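Glucose-binding protein (Thermus thermophilus HB27, PDB 2B3F) binds glucose and galactose as a periplasmic binding protein and probably delivers the sugar to a binding-protein-dependent transport system. Local coordinates at residues A[263-267]-A[268-272]; A[335-339]-A[340-344]. All blocks are in the same frame, centred on the assembly; numbering follows the deposited sequence.

Contact 1. Residues A[263-267]-A[268-272]; sequences WAPSP and GTQGV
Thr269 folds back on Ser266 and grips its carbonyl oxygen twice. Thr269 OG1 donates to Ser266 O at 2.7 Å, and Thr269 N donates to the same oxygen at 2.9 Å. The hydroxyl comes in well bent, with a C=O...OG1 angle of 125°. The threonine side chain can do this because OG1 sits between its own backbone N and carbonyl carbon (chi1 73°). Asn122 ND2 also bonds OG1, so the hydroxyl has a second polar partner. The backbone bond closes a type II beta turn from Ser266 to Thr269 at the end of strand 262-265. Gly268 takes the positive phi that suits glycine at the third position of such a turn. A second type II turn, Thr269 to Val272, follows at once and leads into strand 272-280. Beside the first turn, Gln270 lies across Pro265 at about a right angle, with Gln270 CG 4.1 Å from Pro265 CB. A bend at chi2 (69°) turns the amide end back toward the turn. Gln270 NE2 comes to 3.4 Å from Ser266 O, at an angle too poor for a hydrogen bond. Pro265 CB also approaches Thr269 OG1, at 3.8 Å. Ser266 CB packs near Thr269 OG1, but the serine hydroxyl bonds to Ser175 on helix 166-190.

Contact 2. Residues A[335-339]-A[340-344]; sequences RDWRS and NRIVG
Asn340 turns its amide back over the last turn of helix 328-339, beside Asp336. The amide and carboxylate planes are 24° apart, and the two side chains meet at a slant. Asn340 OD1 lies 3.8 Å from Asp336 CB. The two groups share no direct hydrogen bond. Water 1 links them instead: it donates to Asn340 OD1 and, more weakly, to Asp336 OD1. The other carboxylate oxygen, OD2, makes a salt bridge to Arg120, which probably helps hold the carboxylate in place.

Ser339 reaches the same amide from the helix. Ser339 OG donates to Asn340 OD1 at 2.9 Å, meeting the amide C=O at 144°. Asn340 OD1 thus accepts from a side chain and a water. In the backbone, Asn340 N donates to Asp336 O at 2.9 Å.

The apolar half lies at Trp337 and Ile342, whose side chains cross at about a right angle. With CG trans to the backbone N (chi1 176°), the Trp337 indole reaches back to Ile342, although its CB bond points away from the strand. Ile342 CD1 approaches obliquely, 3.7 Å from Trp337 CE3, and Ile342 CG2 lies 3.8 Å from Trp337 CZ3. Phe273 and Met275 of strand 272-280 touch both side chains. Water 2 donates to Trp337 O and Asn340 O, joining the helix end to the departing chain.

Asn340 is the first residue to leave helical angles, so this is a helix C-terminus running into a beta strand, with Asn340 as the single linking residue: helix 328-339 leads to strand 341-344, which pairs in parallel with strand 272-280.

In the fold
Contact 1 comes first along the chain and contact 2 follows, with their centres about 11 Å apart on the same side of the chain's centre. They meet through strand 272-280. Contact 1 leads into its start, and strand 341-344 of contact 2 pairs with it in parallel. The probable backbone bond from Arg341 N to Gly271 O, 3.0 Å, joins the two contacts directly. Arg120 also links them, bonding Val272 O and Asp336. Contact 1 connects strand 262-265, on the edge of a four-stranded sheet, to the larger mixed sheet. Helix 166-190 touches both regions. The shared strand 272-280 carries the galactose-pocket residues Leu276 and Asp278, while the two contacts themselves lie away from the sugar.

Contact 1. Residues A[263-267]-A[268-272]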
loop_
_atom_site.group_PDB
_atom_site.type_symbol
_atom_site.label_atom_id
_atom_site.label_comp_id
_atom_site.label_asym_id
_atom_site.label_seq_id
_atom_site.Cartn_x
_atom_site.Cartn_y
_atom_site.Cartn_z
ATOM N N TRP A 263 7.305 -10.930 11.618
ATOM C CA TRP A 263 6.721 -10.839 10.292
ATOM C C TRP A 263 7.169 -11.983 9.401
ATOM O O TRP A 263 8.244 -12.563 9.589
ATOM C CB TRP A 263 7.097 -9.506 9.632
ATOM C CG TRP A 263 8.572 -9.304 9.571
ATOM C CD1 TRP A 263 9.398 -9.641 8.550
ATOM C CD2 TRP A 263 9.399 -8.737 10.594
ATOM N NE1 TRP A 263 10.704 -9.307 8.860
ATOM C CE2 TRP A 263 10.731 -8.756 10.114
ATOM C CE3 TRP A 263 9.144 -8.191 11.856
ATOM C CZ2 TRP A 263 11.802 -8.260 10.867
ATOM C CZ3 TRP A 263 10.207 -7.699 12.606
ATOM C CH2 TRP A 263 11.520 -7.741 12.107
ATOM N N ALA A 264 6.328 -12.316 8.434
ATOM C CA ALA A 264 6.678 -13.214 7.342
ATOM C C ALA A 264 5.914 -12.774 6.104
ATOM O O ALA A 264 4.915 -12.044 6.225
ATOM C CB ALA A 264 6.324 -14.641 7.679
ATOM N N PRO A 265 6.352 -13.223 4.918
ATOM C CA PRO A 265 5.529 -12.989 3.738
ATOM C C PRO A 265 4.140 -13.597 3.946
ATOM O O PRO A 265 3.989 -14.551 4.739
ATOM C CB PRO A 265 6.283 -13.719 2.631
ATOM C CG PRO A 265 7.708 -13.703 3.085
ATOM C CD PRO A 265 7.588 -13.951 4.574
ATOM N N SER A 266 3.130 -13.048 3.284
ATOM C CA SER A 266 1.815 -13.626 3.379
ATOM C C SER A 266 1.950 -15.082 2.937
ATOM O O SER A 266 2.691 -15.381 2.001
ATOM C CB SER A 266 0.810 -12.882 2.500
ATOM O OG SER A 266 0.685 -11.539 2.920
ATOM N N PRO A 267 1.221 -15.990 3.604
ATOM C CA PRO A 267 1.270 -17.398 3.223
ATOM C C PRO A 267 1.203 -17.614 1.709
ATOM O O PRO A 267 0.373 -17.016 1.014
ATOM C CB PRO A 267 0.051 -17.977 3.949
ATOM C CG PRO A 267 -0.108 -17.150 5.138
ATOM C CD PRO A 267 0.274 -15.761 4.713
ATOM N N GLY A 268 2.118 -18.427 1.185
ATOM C CA GLY A 268 2.128 -18.759 -0.232
ATOM C C GLY A 268 2.784 -17.719 -1.129
ATOM O O GLY A 268 2.744 -17.838 -2.338
ATOM N N THR A 269 3.382 -16.686 -0.549
ATOM C CA THR A 269 3.947 -15.608 -1.376
ATOM C C THR A 269 5.430 -15.373 -1.127
ATOM O O THR A 269 6.004 -14.413 -1.626
ATOM C CB THR A 269 3.181 -14.273 -1.172
ATOM O OG1 THR A 269 3.496 -13.717 0.101
ATOM C CG2 THR A 269 1.668 -14.482 -1.301
ATOM N N GLN A 270 6.050 -16.280 -0.381
ATOM C CA GLN A 270 7.460 -16.178 -0.044
ATOM C C GLN A 270 8.261 -16.038 -1.338
ATOM O O GLN A 270 8.012 -16.757 -2.319
ATOM C CB GLN A 270 7.924 -17.427 0.733
ATOM C CG GLN A 270 7.233 -17.659 2.088
ATOM C CD GLN A 270 5.733 -18.044 1.981
ATOM O OE1 GLN A 270 5.281 -18.637 0.990
ATOM N NE2 GLN A 270 4.966 -17.684 3.015
ATOM N N GLY A 271 9.202 -15.097 -1.337
ATOM C CA GLY A 271 10.035 -14.824 -2.492
ATOM C C GLY A 271 9.468 -13.810 -3.469
ATOM O O GLY A 271 10.114 -13.475 -4.469
ATOM N N VAL A 272 8.256 -13.323 -3.179
ATOM C CA VAL A 272 7.597 -12.332 -4.020
ATOM C C VAL A 272 7.280 -11.133 -3.137
ATOM O O VAL A 272 6.790 -11.287 -2.012
ATOM C CB VAL A 272 6.294 -12.855 -4.655
ATOM C CG1 VAL A 272 5.690 -11.802 -5.603
ATOM C CG2 VAL A 272 6.544 -14.156 -5.397
#

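Contact 2. Residues A[335-339]-A[340-344]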
loop_
_atom_site.group_PDB
_atom_site.type_symbol
_atom_site.label_atom_id
_atom_site.label_comp_id
_atom_site.label_asym_id
_atom_site.label_seq_id
_atom_site.Cartn_x
_atom_site.Cartn_y
_atom_site.Cartn_z
ATOM N N ARG A 335 16.351 -6.014 2.198
ATOM C CA ARG A 335 16.939 -7.224 1.616
ATOM C C ARG A 335 15.994 -7.880 0.609
ATOM O O ARG A 335 16.375 -8.181 -0.535
ATOM C CB ARG A 335 17.320 -8.209 2.714
ATOM C CG ARG A 335 18.518 -7.752 3.531
ATOM C CD ARG A 335 19.086 -8.874 4.357
ATOM N NE ARG A 335 18.193 -9.265 5.444
ATOM C CZ ARG A 335 18.160 -8.680 6.639
ATOM N NH1 ARG A 335 18.945 -7.654 6.924
ATOM N NH2 ARG A 335 17.322 -9.118 7.557
ATOM N N ASP A 336 14.742 -8.085 1.026
ATOM C CA ASP A 336 13.745 -8.694 0.133
ATOM C C ASP A 336 13.442 -7.874 -1.113
ATOM O O ASP A 336 13.219 -8.427 -2.181
ATOM C CB ASP A 336 12.442 -8.973 0.897
ATOM C CG ASP A 336 12.584 -10.098 1.898
ATOM O OD1 ASP A 336 13.677 -10.731 1.965
ATOM O OD2 ASP A 336 11.605 -10.375 2.628
ATOM N N TRP A 337 13.461 -6.550 -0.994
ATOM C CA TRP A 337 13.257 -5.673 -2.149
ATOM C C TRP A 337 14.298 -5.962 -3.242
ATOM O O TRP A 337 13.991 -5.947 -4.428
ATOM C CB TRP A 337 13.316 -4.222 -1.688
ATOM C CG TRP A 337 13.219 -3.167 -2.707
ATOM C CD1 TRP A 337 14.112 -2.132 -2.899
ATOM C CD2 TRP A 337 12.168 -2.959 -3.661
ATOM N NE1 TRP A 337 13.682 -1.321 -3.904
ATOM C CE2 TRP A 337 12.497 -1.799 -4.396
ATOM C CE3 TRP A 337 10.996 -3.641 -3.979
ATOM C CZ2 TRP A 337 11.691 -1.309 -5.421
ATOM C CZ3 TRP A 337 10.189 -3.151 -4.990
ATOM C CH2 TRP A 337 10.538 -2.005 -5.707
ATOM N N ARG A 338 15.522 -6.235 -2.816
ATOM C CA ARG A 338 16.621 -6.451 -3.767
ATOM C C ARG A 338 16.681 -7.869 -4.338
ATOM O O ARG A 338 17.202 -8.068 -5.444
ATOM C CB ARG A 338 17.983 -6.089 -3.132
ATOM C CG ARG A 338 18.141 -4.623 -2.680
ATOM C CD ARG A 338 17.605 -3.604 -3.661
ATOM N NE ARG A 338 17.958 -2.252 -3.228
ATOM C CZ ARG A 338 19.035 -1.578 -3.659
ATOM N NH1 ARG A 338 19.810 -2.086 -4.598
ATOM N NH2 ARG A 338 19.289 -0.359 -3.204
ATOM N N SER A 339 16.171 -8.842 -3.594
ATOM C CA SER A 339 16.302 -10.258 -3.968
ATOM C C SER A 339 15.050 -10.896 -4.574
ATOM O O SER A 339 15.134 -11.881 -5.317
ATOM C CB SER A 339 16.697 -11.063 -2.739
ATOM O OG SER A 339 15.613 -11.153 -1.827
ATOM N N ASN A 340 13.875 -10.373 -4.232
ATOM C CA ASN A 340 12.639 -11.046 -4.597
ATOM C C ASN A 340 12.143 -10.699 -5.995
ATOM O O ASN A 340 12.550 -9.704 -6.601
ATOM C CB ASN A 340 11.524 -10.642 -3.612
ATOM C CG ASN A 340 11.670 -11.263 -2.231
ATOM O OD1 ASN A 340 12.761 -11.659 -1.792
ATOM N ND2 ASN A 340 10.555 -11.332 -1.519
ATOM N N ARG A 341 11.231 -11.522 -6.502
ATOM C CA ARG A 341 10.434 -11.178 -7.655
ATOM C C ARG A 341 9.456 -10.086 -7.228
ATOM O O ARG A 341 8.809 -10.231 -6.190
ATOM C CB ARG A 341 9.647 -12.409 -8.104
ATOM C CG ARG A 341 8.562 -12.166 -9.114
ATOM C CD ARG A 341 9.100 -11.950 -10.503
ATOM N NE ARG A 341 8.039 -11.666 -11.470
ATOM C CZ ARG A 341 7.336 -12.579 -12.153
ATOM N NH1 ARG A 341 7.553 -13.881 -12.018
ATOM N NH2 ARG A 341 6.392 -12.165 -13.002
ATOM N N ILE A 342 9.360 -9.025 -8.021
ATOM C CA ILE A 342 8.509 -7.875 -7.696
ATOM C C ILE A 342 7.233 -7.917 -8.527
ATOM O O ILE A 342 7.265 -8.106 -9.748
ATOM C CB ILE A 342 9.235 -6.527 -7.962
ATOM C CG1 ILE A 342 10.598 -6.476 -7.269
ATOM C CG2 ILE A 342 8.372 -5.350 -7.532
ATOM C CD1 ILE A 342 10.570 -6.795 -5.834
ATOM N N VAL A 343 6.090 -7.752 -7.856
ATOM C CA VAL A 343 4.825 -7.475 -8.551
ATOM C C VAL A 343 4.177 -6.283 -7.857
ATOM O O VAL A 343 4.650 -5.851 -6.797
ATOM C CB VAL A 343 3.838 -8.687 -8.520
ATOM C CG1 VAL A 343 4.482 -9.947 -9.144
ATOM C CG2 VAL A 343 3.378 -8.982 -7.099
ATOM N N GLY A 344 3.104 -5.776 -8.457
ATOM C CA GLY A 344 2.451 -4.567 -7.951
ATOM C C GLY A 344 1.154 -4.875 -7.220
ATOM O O GLY A 344 0.457 -5.850 -7.530
HETATM O O HOH W 1 12.969 -13.583 0.509
HETATM O O HOH W 2 14.215 -7.469 -6.568
#